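Local atomic coordinates of RND efflux system, outer membrane lipoprotein, NodT family (Burkholderia mallei, PDB entry 6U94), a protein that probably exports small molecules across the outer membrane as the outer-membrane channel component of an RND-type efflux system. Residues A[277-282]-A[376-381]; A[304-309]-A[365-370]; A[337-342]-A[356-361]. All coordinates share one frame; numbering follows the deposited sequence.

In the fold
Contacts 1 and 2 both fasten a segment to helix 362-415, contact 1 farther along it and contact 2 near its start, whereas contact 3 uses helix 355-359 just before it. The three run outward from the chain's interior: contacts 1 and 2 are buried, contact 3 only partly so. Their chemistry changes accordingly, from a buried arginine-glutamate salt bridge beside a small apolar touch, through aromatic packing, to sparse apolar contacts beside a charged side chain. Neighbouring contacts join directly. Phe307 of contact 2 packs on Leu279 and Glu280 of contact 1, and Glu368 of contact 2 is salt-bridged to Arg359 of contact 3.

Contact 1 (A[277-282]-A[376-381]); sequences TLLERR and REVADN
Leu279 and Val378 mark the closest approach of the two backbones, a 3-10 turn and a long helix whose CA atoms are still 9.4 Å apart there, so side chains must span the gap. Leu279 CD2 meets Val378 CG2 at 4.1 Å, the two branches crossing at a slant. The polar half of the contact lies beside this touch. Arg282 bends at its third torsion (chi3 55°), which turns its guanidinium end-on to the carboxylate of Glu377. Both terminal nitrogens converge on a single oxygen: NH1 of Arg282 stands 2.6 Å from OE1 of Glu377, with an N-H...O angle of 151°, and NH2 of Arg282 reaches the same OE1 at 2.9 Å. The oxygen lies in the guanidinium plane and is met nearly along its C-O bond, although the carboxylate is turned 39° from that plane. Long paired helices such as 362-415 and 421-454 are the hallmark of the outer membrane factor fold, and here the salt bridge ties the first of them to the segment leading into helix 283-294, where Arg282 is the N-cap residue. Further partners fix the arginine: NH1 also binds Ala454 O on helix 421-454, and NH2 pairs with Asp284. The arginine's positive charge, held on the same buried oxygen by two bonds, would be expected to favour an ionised Glu377. The backbone on each side is braced locally. Arg281 NE donates to Leu278 O at 2.9 Å, in the carbonyl plane and on a lone pair, while the Leu278 CD2 methyl lies over the centre of the Arg281 guanidinium. On the helix, Asn381 ND2 and Asn381 N reach Glu377 O from opposite faces of its carbonyl plane, the side-chain bond measuring 2.9 Å.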
ATOM      1  N   THR A 277      -8.317  -4.053  20.258  1.00 47.88           N
ATOM      2  CA  THR A 277      -8.610  -2.762  20.870  1.00 53.18           C
ATOM      3  C   THR A 277      -7.840  -1.628  20.211  1.00 61.93           C
ATOM      4  O   THR A 277      -8.187  -0.459  20.412  1.00 64.81           O
ATOM      5  CB  THR A 277      -8.299  -2.802  22.366  1.00 54.57           C
ATOM      6  OG1 THR A 277      -6.942  -3.213  22.566  1.00 58.96           O
ATOM      7  CG2 THR A 277      -9.233  -3.771  23.078  1.00 51.95           C
ATOM      8  N   LEU A 278      -6.804  -1.943  19.427  1.00 59.46           N
ATOM      9  CA  LEU A 278      -6.137  -0.914  18.639  1.00 55.92           C
ATOM     10  C   LEU A 278      -7.109  -0.220  17.696  1.00 53.63           C
ATOM     11  O   LEU A 278      -6.937   0.968  17.394  1.00 52.47           O
ATOM     12  CB  LEU A 278      -4.984  -1.522  17.839  1.00 54.32           C
ATOM     13  CG  LEU A 278      -3.735  -1.987  18.587  1.00 53.06           C
ATOM     14  CD1 LEU A 278      -2.794  -2.702  17.622  1.00 52.24           C
ATOM     15  CD2 LEU A 278      -3.032  -0.816  19.253  1.00 48.63           C
ATOM     16  N   LEU A 279      -8.128  -0.939  17.219  1.00 47.70           N
ATOM     17  CA  LEU A 279      -9.103  -0.363  16.300  1.00 46.57           C
ATOM     18  C   LEU A 279      -9.984   0.693  16.956  1.00 51.23           C
ATOM     19  O   LEU A 279     -10.709   1.397  16.244  1.00 51.61           O
ATOM     20  CB  LEU A 279      -9.972  -1.468  15.697  1.00 47.55           C
ATOM     21  CG  LEU A 279      -9.201  -2.595  14.992  1.00 52.52           C
ATOM     22  CD1 LEU A 279     -10.137  -3.476  14.176  1.00 49.68           C
ATOM     23  CD2 LEU A 279      -8.099  -2.039  14.113  1.00 48.88           C
ATOM     24  N   GLU A 280      -9.940   0.821  18.285  1.00 52.43           N
ATOM     25  CA  GLU A 280     -10.642   1.920  18.938  1.00 54.76           C
ATOM     26  C   GLU A 280     -10.105   3.273  18.488  1.00 56.83           C
ATOM     27  O   GLU A 280     -10.825   4.275  18.556  1.00 57.16           O
ATOM     28  CB  GLU A 280     -10.535   1.789  20.457  1.00 54.39           C
ATOM     29  CG  GLU A 280     -11.254   0.586  21.042  1.00 54.71           C
ATOM     30  CD  GLU A 280     -10.814   0.272  22.458  1.00 60.03           C
ATOM     31  OE1 GLU A 280      -9.947   1.000  22.990  1.00 64.41           O
ATOM     32  OE2 GLU A 280     -11.331  -0.702  23.040  1.00 61.42           O
ATOM     33  N   ARG A 281      -8.852   3.323  18.027  1.00 53.01           N
ATOM     34  CA  ARG A 281      -8.230   4.558  17.562  1.00 49.21           C
ATOM     35  C   ARG A 281      -8.530   4.868  16.101  1.00 54.74           C
ATOM     36  O   ARG A 281      -8.070   5.897  15.598  1.00 56.93           O
ATOM     37  CB  ARG A 281      -6.713   4.500  17.751  1.00 45.31           C
ATOM     38  CG  ARG A 281      -6.254   4.046  19.119  1.00 46.27           C
ATOM     39  CD  ARG A 281      -4.823   3.568  19.004  1.00 55.65           C
ATOM     40  NE  ARG A 281      -4.684   2.649  17.874  1.00 60.23           N
ATOM     41  CZ  ARG A 281      -3.533   2.353  17.278  1.00 60.82           C
ATOM     42  NH1 ARG A 281      -2.402   2.905  17.697  1.00 62.25           N
ATOM     43  NH2 ARG A 281      -3.514   1.508  16.256  1.00 57.49           N
ATOM     44  N   ARG A 282      -9.268   4.010  15.407  1.00 53.80           N
ATOM     45  CA  ARG A 282      -9.668   4.326  14.044  1.00 52.87           C
ATOM     46  C   ARG A 282     -10.570   5.557  14.048  1.00 58.34           C
ATOM     47  O   ARG A 282     -11.496   5.639  14.868  1.00 54.29           O
ATOM     48  CB  ARG A 282     -10.397   3.150  13.403  1.00 49.71           C
ATOM     49  CG  ARG A 282      -9.501   1.995  12.935  1.00 45.60           C
ATOM     50  CD  ARG A 282     -10.348   0.880  12.357  1.00 43.53           C
ATOM     51  NE  ARG A 282     -11.218   1.357  11.285  1.00 44.79           N
ATOM     52  CZ  ARG A 282     -11.074   1.037  10.001  1.00 50.20           C
ATOM     53  NH1 ARG A 282     -10.096   0.218   9.619  1.00 51.30           N
ATOM     54  NH2 ARG A 282     -11.914   1.528   9.096  1.00 42.37           N
ATOM     55  N   ARG A 376     -13.183  -6.416   8.753  1.00 63.84           N
ATOM     56  CA  ARG A 376     -13.079  -6.949   7.401  1.00 61.91           C
ATOM     57  C   ARG A 376     -11.969  -6.256   6.623  1.00 61.97           C
ATOM     58  O   ARG A 376     -11.212  -6.904   5.892  1.00 62.90           O
ATOM     59  CB  ARG A 376     -14.418  -6.805   6.677  1.00 65.44           C
ATOM     60  CG  ARG A 376     -14.438  -7.400   5.270  1.00 73.77           C
ATOM     61  CD  ARG A 376     -15.826  -7.302   4.653  1.00 79.39           C
ATOM     62  NE  ARG A 376     -16.838  -7.962   5.475  1.00 85.17           N
ATOM     63  CZ  ARG A 376     -17.094  -9.267   5.437  1.00 90.88           C
ATOM     64  NH1 ARG A 376     -16.408 -10.056   4.617  1.00 92.79           N
ATOM     65  NH2 ARG A 376     -18.031  -9.787   6.218  1.00 90.90           N
ATOM     66  N   GLU A 377     -11.851  -4.937   6.782  1.00 57.95           N
ATOM     67  CA  GLU A 377     -10.786  -4.195   6.116  1.00 55.67           C
ATOM     68  C   GLU A 377      -9.411  -4.653   6.590  1.00 58.92           C
ATOM     69  O   GLU A 377      -8.464  -4.725   5.798  1.00 58.33           O
ATOM     70  CB  GLU A 377     -10.972  -2.703   6.370  1.00 53.92           C
ATOM     71  CG  GLU A 377      -9.997  -1.801   5.663  1.00 52.17           C
ATOM     72  CD  GLU A 377     -10.354  -0.335   5.841  1.00 57.14           C
ATOM     73  OE1 GLU A 377     -10.457   0.131   6.999  1.00 57.49           O
ATOM     74  OE2 GLU A 377     -10.557   0.344   4.818  1.00 59.04           O
ATOM     75  N   VAL A 378      -9.281  -4.955   7.882  1.00 55.49           N
ATOM     76  CA  VAL A 378      -8.000  -5.409   8.408  1.00 50.24           C
ATOM     77  C   VAL A 378      -7.661  -6.793   7.861  1.00 54.26           C
ATOM     78  O   VAL A 378      -6.524  -7.049   7.447  1.00 52.21           O
ATOM     79  CB  VAL A 378      -8.022  -5.393   9.947  1.00 49.17           C
ATOM     80  CG1 VAL A 378      -6.856  -6.205  10.503  1.00 48.81           C
ATOM     81  CG2 VAL A 378      -7.974  -3.955  10.458  1.00 50.21           C
ATOM     82  N   ALA A 379      -8.641  -7.701   7.847  1.00 51.49           N
ATOM     83  CA  ALA A 379      -8.405  -9.038   7.314  1.00 56.05           C
ATOM     84  C   ALA A 379      -8.073  -8.987   5.826  1.00 61.12           C
ATOM     85  O   ALA A 379      -7.231  -9.754   5.345  1.00 63.05           O
ATOM     86  CB  ALA A 379      -9.624  -9.924   7.564  1.00 54.06           C
ATOM     87  N   ASP A 380      -8.717  -8.079   5.087  1.00 58.02           N
ATOM     88  CA  ASP A 380      -8.494  -7.999   3.647  1.00 56.01           C
ATOM     89  C   ASP A 380      -7.078  -7.536   3.327  1.00 58.79           C
ATOM     90  O   ASP A 380      -6.455  -8.039   2.383  1.00 61.20           O
ATOM     91  CB  ASP A 380      -9.524  -7.069   3.007  1.00 52.62           C
ATOM     92  CG  ASP A 380     -10.886  -7.720   2.860  1.00 59.03           C
ATOM     93  OD1 ASP A 380     -11.048  -8.875   3.309  1.00 60.75           O
ATOM     94  OD2 ASP A 380     -11.795  -7.080   2.291  1.00 61.31           O
ATOM     95  N   ASN A 381      -6.551  -6.579   4.092  1.00 54.39           N
ATOM     96  CA  ASN A 381      -5.201  -6.102   3.820  1.00 56.80           C
ATOM     97  C   ASN A 381      -4.149  -7.118   4.243  1.00 56.25           C
ATOM     98  O   ASN A 381      -3.065  -7.164   3.651  1.00 57.06           O
ATOM     99  CB  ASN A 381      -4.959  -4.763   4.513  1.00 54.06           C
ATOM    100  CG  ASN A 381      -5.552  -3.596   3.747  1.00 65.75           C
ATOM    101  OD1 ASN A 381      -4.979  -3.130   2.764  1.00 67.61           O
ATOM    102  ND2 ASN A 381      -6.704  -3.110   4.201  1.00 75.40           N
TER

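Contact 2 (A[304-309]-A[365-370]); sequences AAFFPR and AGYEHT
Glu368 lays its whole side chain against the ring of Phe306, starting from the point where the two backbones come closest, 5.7 Å between the CA atoms of Phe306 and Glu368. Its CB sits over one face of the ring, 4.2 Å from the Phe306 centroid and 26° off the ring normal, a CH-pi contact. With CG anti to the backbone nitrogen (chi1 -180°) and the chain extended beyond it, each later atom moves farther from the ring's centre, outward past the CD1-CE1 side: CG of Glu368 is 3.5 Å from CD1 of Phe306, and CD of Glu368 is 3.5 Å from CE1 of Phe306. At the tip, OE2 of Glu368 passes 3.6 Å from CE1 of Phe306, the carboxylate being inclined 48° to the ring, and OE1 is salt-bridged to Arg359. The methyl of Ala305 lies against the opposite face, so the aromatic ring is sandwiched. This seats the end of helix 299-306 beside the beginning of helix 362-415, which runs on into the long helical hairpin of the outer membrane factor family. Tyr367 carries the other half of the contact. CE2 of Tyr367 comes to 4.3 Å from CB of Phe306, and its hydroxyl oxygen approaches Phe307 at the ring edge, in plane, with Tyr367 OH 3.5 Å from Phe307 CD2. The side chains of Tyr367 and Phe307 cross at about a right angle. The tyrosine hydroxyl has its polar partner in Glu289 of helix 283-294, a bond consistent with the oxygen's position against Phe307.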
ATOM      1  N   ALA A 304     -19.173  -4.239  24.544  1.00 57.75           N
ATOM      2  CA  ALA A 304     -19.482  -5.603  24.953  1.00 54.65           C
ATOM      3  C   ALA A 304     -20.394  -6.283  23.942  1.00 56.43           C
ATOM      4  O   ALA A 304     -20.254  -7.482  23.673  1.00 56.60           O
ATOM      5  CB  ALA A 304     -20.125  -5.601  26.340  1.00 54.07           C
ATOM      6  N   ALA A 305     -21.322  -5.526  23.354  1.00 53.50           N
ATOM      7  CA  ALA A 305     -22.286  -6.115  22.433  1.00 51.62           C
ATOM      8  C   ALA A 305     -21.707  -6.321  21.035  1.00 55.45           C
ATOM      9  O   ALA A 305     -21.999  -7.333  20.391  1.00 54.61           O
ATOM     10  CB  ALA A 305     -23.541  -5.244  22.357  1.00 48.48           C
ATOM     11  N   PHE A 306     -20.886  -5.385  20.543  1.00 52.78           N
ATOM     12  CA  PHE A 306     -20.571  -5.342  19.123  1.00 52.54           C
ATOM     13  C   PHE A 306     -19.086  -5.302  18.770  1.00 51.84           C
ATOM     14  O   PHE A 306     -18.759  -5.267  17.579  1.00 49.48           O
ATOM     15  CB  PHE A 306     -21.258  -4.130  18.473  1.00 51.31           C
ATOM     16  CG  PHE A 306     -22.753  -4.124  18.634  1.00 59.94           C
ATOM     17  CD1 PHE A 306     -23.540  -5.054  17.975  1.00 60.56           C
ATOM     18  CD2 PHE A 306     -23.372  -3.182  19.441  1.00 60.40           C
ATOM     19  CE1 PHE A 306     -24.913  -5.051  18.119  1.00 63.28           C
ATOM     20  CE2 PHE A 306     -24.746  -3.172  19.592  1.00 63.31           C
ATOM     21  CZ  PHE A 306     -25.518  -4.105  18.931  1.00 66.27           C
ATOM     22  N   PHE A 307     -18.185  -5.315  19.745  1.00 50.01           N
ATOM     23  CA  PHE A 307     -16.758  -5.131  19.482  1.00 49.92           C
ATOM     24  C   PHE A 307     -15.999  -6.388  19.878  1.00 50.03           C
ATOM     25  O   PHE A 307     -15.814  -6.647  21.081  1.00 47.00           O
ATOM     26  CB  PHE A 307     -16.230  -3.915  20.242  1.00 51.95           C
ATOM     27  CG  PHE A 307     -15.068  -3.227  19.577  1.00 50.86           C
ATOM     28  CD1 PHE A 307     -13.941  -3.932  19.197  1.00 50.88           C
ATOM     29  CD2 PHE A 307     -15.108  -1.859  19.342  1.00 53.79           C
ATOM     30  CE1 PHE A 307     -12.872  -3.286  18.589  1.00 49.90           C
ATOM     31  CE2 PHE A 307     -14.050  -1.207  18.738  1.00 53.46           C
ATOM     32  CZ  PHE A 307     -12.926  -1.924  18.360  1.00 56.06           C
ATOM     33  N   PRO A 308     -15.558  -7.205  18.918  1.00 49.30           N
ATOM     34  CA  PRO A 308     -14.814  -8.421  19.272  1.00 51.36           C
ATOM     35  C   PRO A 308     -13.520  -8.091  20.003  1.00 49.09           C
ATOM     36  O   PRO A 308     -12.874  -7.075  19.744  1.00 47.69           O
ATOM     37  CB  PRO A 308     -14.532  -9.080  17.915  1.00 48.57           C
ATOM     38  CG  PRO A 308     -15.539  -8.487  16.969  1.00 53.48           C
ATOM     39  CD  PRO A 308     -15.766  -7.083  17.464  1.00 53.69           C
ATOM     40  N   ARG A 309     -13.149  -8.965  20.933  1.00 54.48           N
ATOM     41  CA  ARG A 309     -11.870  -8.870  21.634  1.00 59.05           C
ATOM     42  C   ARG A 309     -11.045 -10.092  21.240  1.00 57.86           C
ATOM     43  O   ARG A 309     -11.158 -11.159  21.845  1.00 61.78           O
ATOM     44  CB  ARG A 309     -12.052  -8.749  23.161  1.00 62.31           C
ATOM     45  CG  ARG A 309     -13.043  -9.714  23.798  1.00 66.54           C
ATOM     46  CD  ARG A 309     -13.388  -9.283  25.228  1.00 63.07           C
ATOM     47  NE  ARG A 309     -12.217  -9.191  26.102  1.00 62.48           N
ATOM     48  CZ  ARG A 309     -12.273  -8.910  27.402  1.00 59.21           C
ATOM     49  NH1 ARG A 309     -13.443  -8.693  27.986  1.00 54.30           N
ATOM     50  NH2 ARG A 309     -11.159  -8.850  28.124  1.00 58.15           N
ATOM     51  N   ALA A 365     -26.847   0.888  15.070  1.00 67.58           N
ATOM     52  CA  ALA A 365     -26.679   0.115  13.843  1.00 66.97           C
ATOM     53  C   ALA A 365     -25.457   0.580  13.060  1.00 67.19           C
ATOM     54  O   ALA A 365     -24.709  -0.244  12.519  1.00 63.56           O
ATOM     55  CB  ALA A 365     -27.939   0.209  12.983  1.00 67.66           C
ATOM     56  N   GLY A 366     -25.238   1.895  12.988  1.00 62.47           N
ATOM     57  CA  GLY A 366     -24.048   2.398  12.325  1.00 57.87           C
ATOM     58  C   GLY A 366     -22.773   1.987  13.036  1.00 59.55           C
ATOM     59  O   GLY A 366     -21.772   1.655  12.396  1.00 62.94           O
ATOM     60  N   TYR A 367     -22.797   2.000  14.370  1.00 51.70           N
ATOM     61  CA  TYR A 367     -21.640   1.561  15.143  1.00 51.27           C
ATOM     62  C   TYR A 367     -21.333   0.090  14.889  1.00 58.87           C
ATOM     63  O   TYR A 367     -20.167  -0.289  14.724  1.00 61.44           O
ATOM     64  CB  TYR A 367     -21.898   1.812  16.628  1.00 47.67           C
ATOM     65  CG  TYR A 367     -20.800   1.368  17.568  1.00 40.81           C
ATOM     66  CD1 TYR A 367     -19.584   2.036  17.618  1.00 40.35           C
ATOM     67  CD2 TYR A 367     -21.000   0.310  18.442  1.00 39.81           C
ATOM     68  CE1 TYR A 367     -18.588   1.640  18.493  1.00 40.32           C
ATOM     69  CE2 TYR A 367     -20.014  -0.089  19.321  1.00 49.80           C
ATOM     70  CZ  TYR A 367     -18.808   0.578  19.342  1.00 46.38           C
ATOM     71  OH  TYR A 367     -17.816   0.181  20.212  1.00 52.50           O
ATOM     72  N   GLU A 368     -22.370  -0.750  14.849  1.00 59.05           N
ATOM     73  CA  GLU A 368     -22.164  -2.173  14.604  1.00 55.78           C
ATOM     74  C   GLU A 368     -21.563  -2.413  13.224  1.00 59.61           C
ATOM     75  O   GLU A 368     -20.631  -3.212  13.077  1.00 53.63           O
ATOM     76  CB  GLU A 368     -23.487  -2.925  14.754  1.00 54.89           C
ATOM     77  CG  GLU A 368     -23.385  -4.425  14.524  1.00 56.22           C
ATOM     78  CD  GLU A 368     -24.730  -5.121  14.580  1.00 65.05           C
ATOM     79  OE1 GLU A 368     -25.764  -4.432  14.433  1.00 69.42           O
ATOM     80  OE2 GLU A 368     -24.757  -6.354  14.772  1.00 66.96           O
ATOM     81  N   HIS A 369     -22.076  -1.719  12.202  1.00 64.65           N
ATOM     82  CA  HIS A 369     -21.571  -1.903  10.845  1.00 72.12           C
ATOM     83  C   HIS A 369     -20.160  -1.351  10.693  1.00 69.01           C
ATOM     84  O   HIS A 369     -19.336  -1.931   9.976  1.00 68.45           O
ATOM     85  CB  HIS A 369     -22.512  -1.238   9.839  1.00 82.08           C
ATOM     86  CG  HIS A 369     -23.852  -1.895   9.743  1.00 95.88           C
ATOM     87  ND1 HIS A 369     -24.039  -3.239   9.984  1.00100.30           N
ATOM     88  CD2 HIS A 369     -25.072  -1.394   9.438  1.00101.69           C
ATOM     89  CE1 HIS A 369     -25.317  -3.538   9.828  1.00104.10           C
ATOM     90  NE2 HIS A 369     -25.965  -2.436   9.496  1.00104.45           N
ATOM     91  N   THR A 370     -19.866  -0.228  11.352  1.00 62.38           N
ATOM     92  CA  THR A 370     -18.534   0.359  11.261  1.00 57.69           C
ATOM     93  C   THR A 370     -17.478  -0.573  11.839  1.00 54.88           C
ATOM     94  O   THR A 370     -16.334  -0.583  11.370  1.00 59.09           O
ATOM     95  CB  THR A 370     -18.515   1.722  11.968  1.00 57.43           C
ATOM     96  OG1 THR A 370     -19.403   2.620  11.291  1.00 56.59           O
ATOM     97  CG2 THR A 370     -17.112   2.327  11.981  1.00 50.45           C
TER

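Contact 3 (A[337-342]-A[356-361]); sequences PQLTLP and ATVRRD
Arg359, which reaches across to Pro337 with one terminal nitrogen, NH2, is held by a short polar bond: its NE is salt-bridged to OE1 of Glu368. The side chain runs extended from CG to NE, carrying the guanidinium away from its backbone. There the edge of the flat group meets the proline ring, Arg359 NH2 standing 3.4 Å from Pro337 CG, near the guanidinium plane, and the two side chains cross at about a right angle. The apolar half is a single touch. Leu339 and Val358, with CA atoms 9.3 Å apart, slide past each other in opposite directions until CD1 of Leu339 comes to 3.9 Å from CG2 of Val358. Ile343 and Val364 also pack on Val358, and Ala305 on Leu339, so the pair belongs to a wider apolar patch. In related outer membrane factors the chain between such helices supplies strands of the membrane beta barrel, but residues 337-342 form no strand here. Where the short helix gives way to helix 362-415, Asp361 accepts from Val364 N through OD1, a classic helix N-cap.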
ATOM      1  N   PRO A 337     -23.027 -11.016  18.357  1.00 59.83           N
ATOM      2  CA  PRO A 337     -23.392  -9.962  19.311  1.00 61.08           C
ATOM      3  C   PRO A 337     -24.390 -10.467  20.343  1.00 60.79           C
ATOM      4  O   PRO A 337     -25.297 -11.242  20.033  1.00 63.99           O
ATOM      5  CB  PRO A 337     -24.001  -8.872  18.422  1.00 58.87           C
ATOM      6  CG  PRO A 337     -24.450  -9.588  17.196  1.00 62.12           C
ATOM      7  CD  PRO A 337     -23.473 -10.708  16.988  1.00 56.55           C
ATOM      8  N   GLN A 338     -24.201 -10.026  21.584  1.00 60.29           N
ATOM      9  CA  GLN A 338     -25.087 -10.372  22.684  1.00 59.74           C
ATOM     10  C   GLN A 338     -25.235  -9.168  23.603  1.00 56.42           C
ATOM     11  O   GLN A 338     -24.265  -8.447  23.856  1.00 54.92           O
ATOM     12  CB  GLN A 338     -24.557 -11.574  23.474  1.00 59.95           C
ATOM     13  CG  GLN A 338     -25.495 -12.071  24.562  1.00 58.63           C
ATOM     14  CD  GLN A 338     -24.836 -13.078  25.487  1.00 60.36           C
ATOM     15  OE1 GLN A 338     -23.686 -12.907  25.897  1.00 64.17           O
ATOM     16  NE2 GLN A 338     -25.563 -14.137  25.818  1.00 57.95           N
ATOM     17  N   LEU A 339     -26.445  -8.960  24.109  1.00 61.75           N
ATOM     18  CA  LEU A 339     -26.740  -7.832  24.983  1.00 65.82           C
ATOM     19  C   LEU A 339     -26.695  -8.301  26.433  1.00 69.78           C
ATOM     20  O   LEU A 339     -27.558  -9.068  26.874  1.00 73.91           O
ATOM     21  CB  LEU A 339     -28.094  -7.219  24.637  1.00 68.24           C
ATOM     22  CG  LEU A 339     -28.184  -6.597  23.244  1.00 65.83           C
ATOM     23  CD1 LEU A 339     -29.597  -6.135  22.961  1.00 67.48           C
ATOM     24  CD2 LEU A 339     -27.206  -5.442  23.108  1.00 64.88           C
ATOM     25  N   THR A 340     -25.678  -7.847  27.165  1.00 66.62           N
ATOM     26  CA  THR A 340     -25.559  -8.094  28.593  1.00 67.71           C
ATOM     27  C   THR A 340     -25.565  -6.819  29.417  1.00 76.86           C
ATOM     28  O   THR A 340     -25.864  -6.872  30.613  1.00 79.01           O
ATOM     29  CB  THR A 340     -24.269  -8.867  28.905  1.00 64.93           C
ATOM     30  OG1 THR A 340     -23.139  -8.027  28.636  1.00 67.62           O
ATOM     31  CG2 THR A 340     -24.180 -10.126  28.047  1.00 61.98           C
ATOM     32  N   LEU A 341     -25.231  -5.686  28.822  1.00 79.91           N
ATOM     33  CA  LEU A 341     -25.331  -4.407  29.472  1.00 75.27           C
ATOM     34  C   LEU A 341     -26.292  -3.524  28.694  1.00 72.22           C
ATOM     35  O   LEU A 341     -26.263  -3.524  27.458  1.00 72.76           O
ATOM     36  CB  LEU A 341     -23.963  -3.729  29.557  1.00 82.01           C
ATOM     37  CG  LEU A 341     -22.982  -4.283  30.580  1.00 89.96           C
ATOM     38  CD1 LEU A 341     -21.562  -3.893  30.211  1.00 89.62           C
ATOM     39  CD2 LEU A 341     -23.362  -3.737  31.937  1.00 97.28           C
ATOM     40  N   PRO A 342     -27.168  -2.790  29.376  1.00 69.77           N
ATOM     41  CA  PRO A 342     -28.072  -1.882  28.661  1.00 67.77           C
ATOM     42  C   PRO A 342     -27.282  -0.811  27.925  1.00 63.87           C
ATOM     43  O   PRO A 342     -26.444  -0.117  28.506  1.00 62.44           O
ATOM     44  CB  PRO A 342     -28.937  -1.284  29.779  1.00 70.76           C
ATOM     45  CG  PRO A 342     -28.823  -2.260  30.909  1.00 73.51           C
ATOM     46  CD  PRO A 342     -27.435  -2.813  30.823  1.00 70.50           C
ATOM     47  N   ALA A 356     -32.837  -6.825  18.140  1.00 81.52           N
ATOM     48  CA  ALA A 356     -33.598  -6.266  17.027  1.00 81.93           C
ATOM     49  C   ALA A 356     -34.066  -4.848  17.327  1.00 75.24           C
ATOM     50  O   ALA A 356     -34.012  -3.970  16.457  1.00 74.07           O
ATOM     51  CB  ALA A 356     -34.788  -7.166  16.699  1.00 85.24           C
ATOM     52  N   THR A 357     -34.516  -4.599  18.558  1.00 72.20           N
ATOM     53  CA  THR A 357     -35.016  -3.272  18.903  1.00 73.03           C
ATOM     54  C   THR A 357     -33.877  -2.272  19.054  1.00 68.43           C
ATOM     55  O   THR A 357     -34.022  -1.099  18.691  1.00 68.46           O
ATOM     56  CB  THR A 357     -35.849  -3.333  20.186  1.00 76.52           C
ATOM     57  OG1 THR A 357     -34.998  -3.630  21.300  1.00 84.85           O
ATOM     58  CG2 THR A 357     -36.908  -4.410  20.084  1.00 70.85           C
ATOM     59  N   VAL A 358     -32.736  -2.714  19.586  1.00 67.60           N
ATOM     60  CA  VAL A 358     -31.593  -1.820  19.740  1.00 69.35           C
ATOM     61  C   VAL A 358     -30.999  -1.466  18.379  1.00 66.99           C
ATOM     62  O   VAL A 358     -30.413  -0.389  18.208  1.00 63.51           O
ATOM     63  CB  VAL A 358     -30.550  -2.459  20.679  1.00 72.21           C
ATOM     64  CG1 VAL A 358     -29.323  -1.583  20.810  1.00 70.88           C
ATOM     65  CG2 VAL A 358     -31.158  -2.706  22.051  1.00 75.02           C
ATOM     66  N   ARG A 359     -31.149  -2.343  17.388  1.00 71.87           N
ATOM     67  CA  ARG A 359     -30.625  -2.048  16.060  1.00 73.47           C
ATOM     68  C   ARG A 359     -31.464  -1.021  15.312  1.00 77.46           C
ATOM     69  O   ARG A 359     -30.992  -0.467  14.314  1.00 79.52           O
ATOM     70  CB  ARG A 359     -30.517  -3.329  15.231  1.00 71.22           C
ATOM     71  CG  ARG A 359     -29.400  -4.256  15.672  1.00 70.01           C
ATOM     72  CD  ARG A 359     -28.964  -5.161  14.531  1.00 73.46           C
ATOM     73  NE  ARG A 359     -27.907  -6.079  14.939  1.00 73.01           N
ATOM     74  CZ  ARG A 359     -28.115  -7.346  15.280  1.00 71.30           C
ATOM     75  NH1 ARG A 359     -29.343  -7.846  15.251  1.00 71.87           N
ATOM     76  NH2 ARG A 359     -27.097  -8.113  15.643  1.00 66.42           N
ATOM     77  N   ARG A 360     -32.693  -0.754  15.763  1.00 77.52           N
ATOM     78  CA  ARG A 360     -33.493   0.288  15.133  1.00 75.04           C
ATOM     79  C   ARG A 360     -32.983   1.687  15.444  1.00 72.70           C
ATOM     80  O   ARG A 360     -33.399   2.641  14.778  1.00 75.06           O
ATOM     81  CB  ARG A 360     -34.957   0.159  15.549  1.00 75.54           C
ATOM     82  CG  ARG A 360     -35.721  -0.882  14.749  1.00 83.69           C
ATOM     83  CD  ARG A 360     -37.225  -0.758  14.945  1.00 95.45           C
ATOM     84  NE  ARG A 360     -37.686  -1.419  16.162  1.00103.21           N
ATOM     85  CZ  ARG A 360     -37.919  -2.725  16.257  1.00108.43           C
ATOM     86  NH1 ARG A 360     -37.726  -3.515  15.208  1.00110.16           N
ATOM     87  NH2 ARG A 360     -38.343  -3.245  17.400  1.00109.83           N
ATOM     88  N   ASP A 361     -32.102   1.834  16.431  1.00 67.92           N
ATOM     89  CA  ASP A 361     -31.428   3.103  16.658  1.00 71.20           C
ATOM     90  C   ASP A 361     -30.323   3.274  15.624  1.00 74.35           C
ATOM     91  O   ASP A 361     -29.529   2.355  15.390  1.00 73.19           O
ATOM     92  CB  ASP A 361     -30.861   3.166  18.078  1.00 68.10           C
ATOM     93  CG  ASP A 361     -30.069   4.435  18.336  1.00 71.55           C
ATOM     94  OD1 ASP A 361     -28.890   4.495  17.933  1.00 71.70           O
ATOM     95  OD2 ASP A 361     -30.631   5.381  18.929  1.00 74.85           O
TER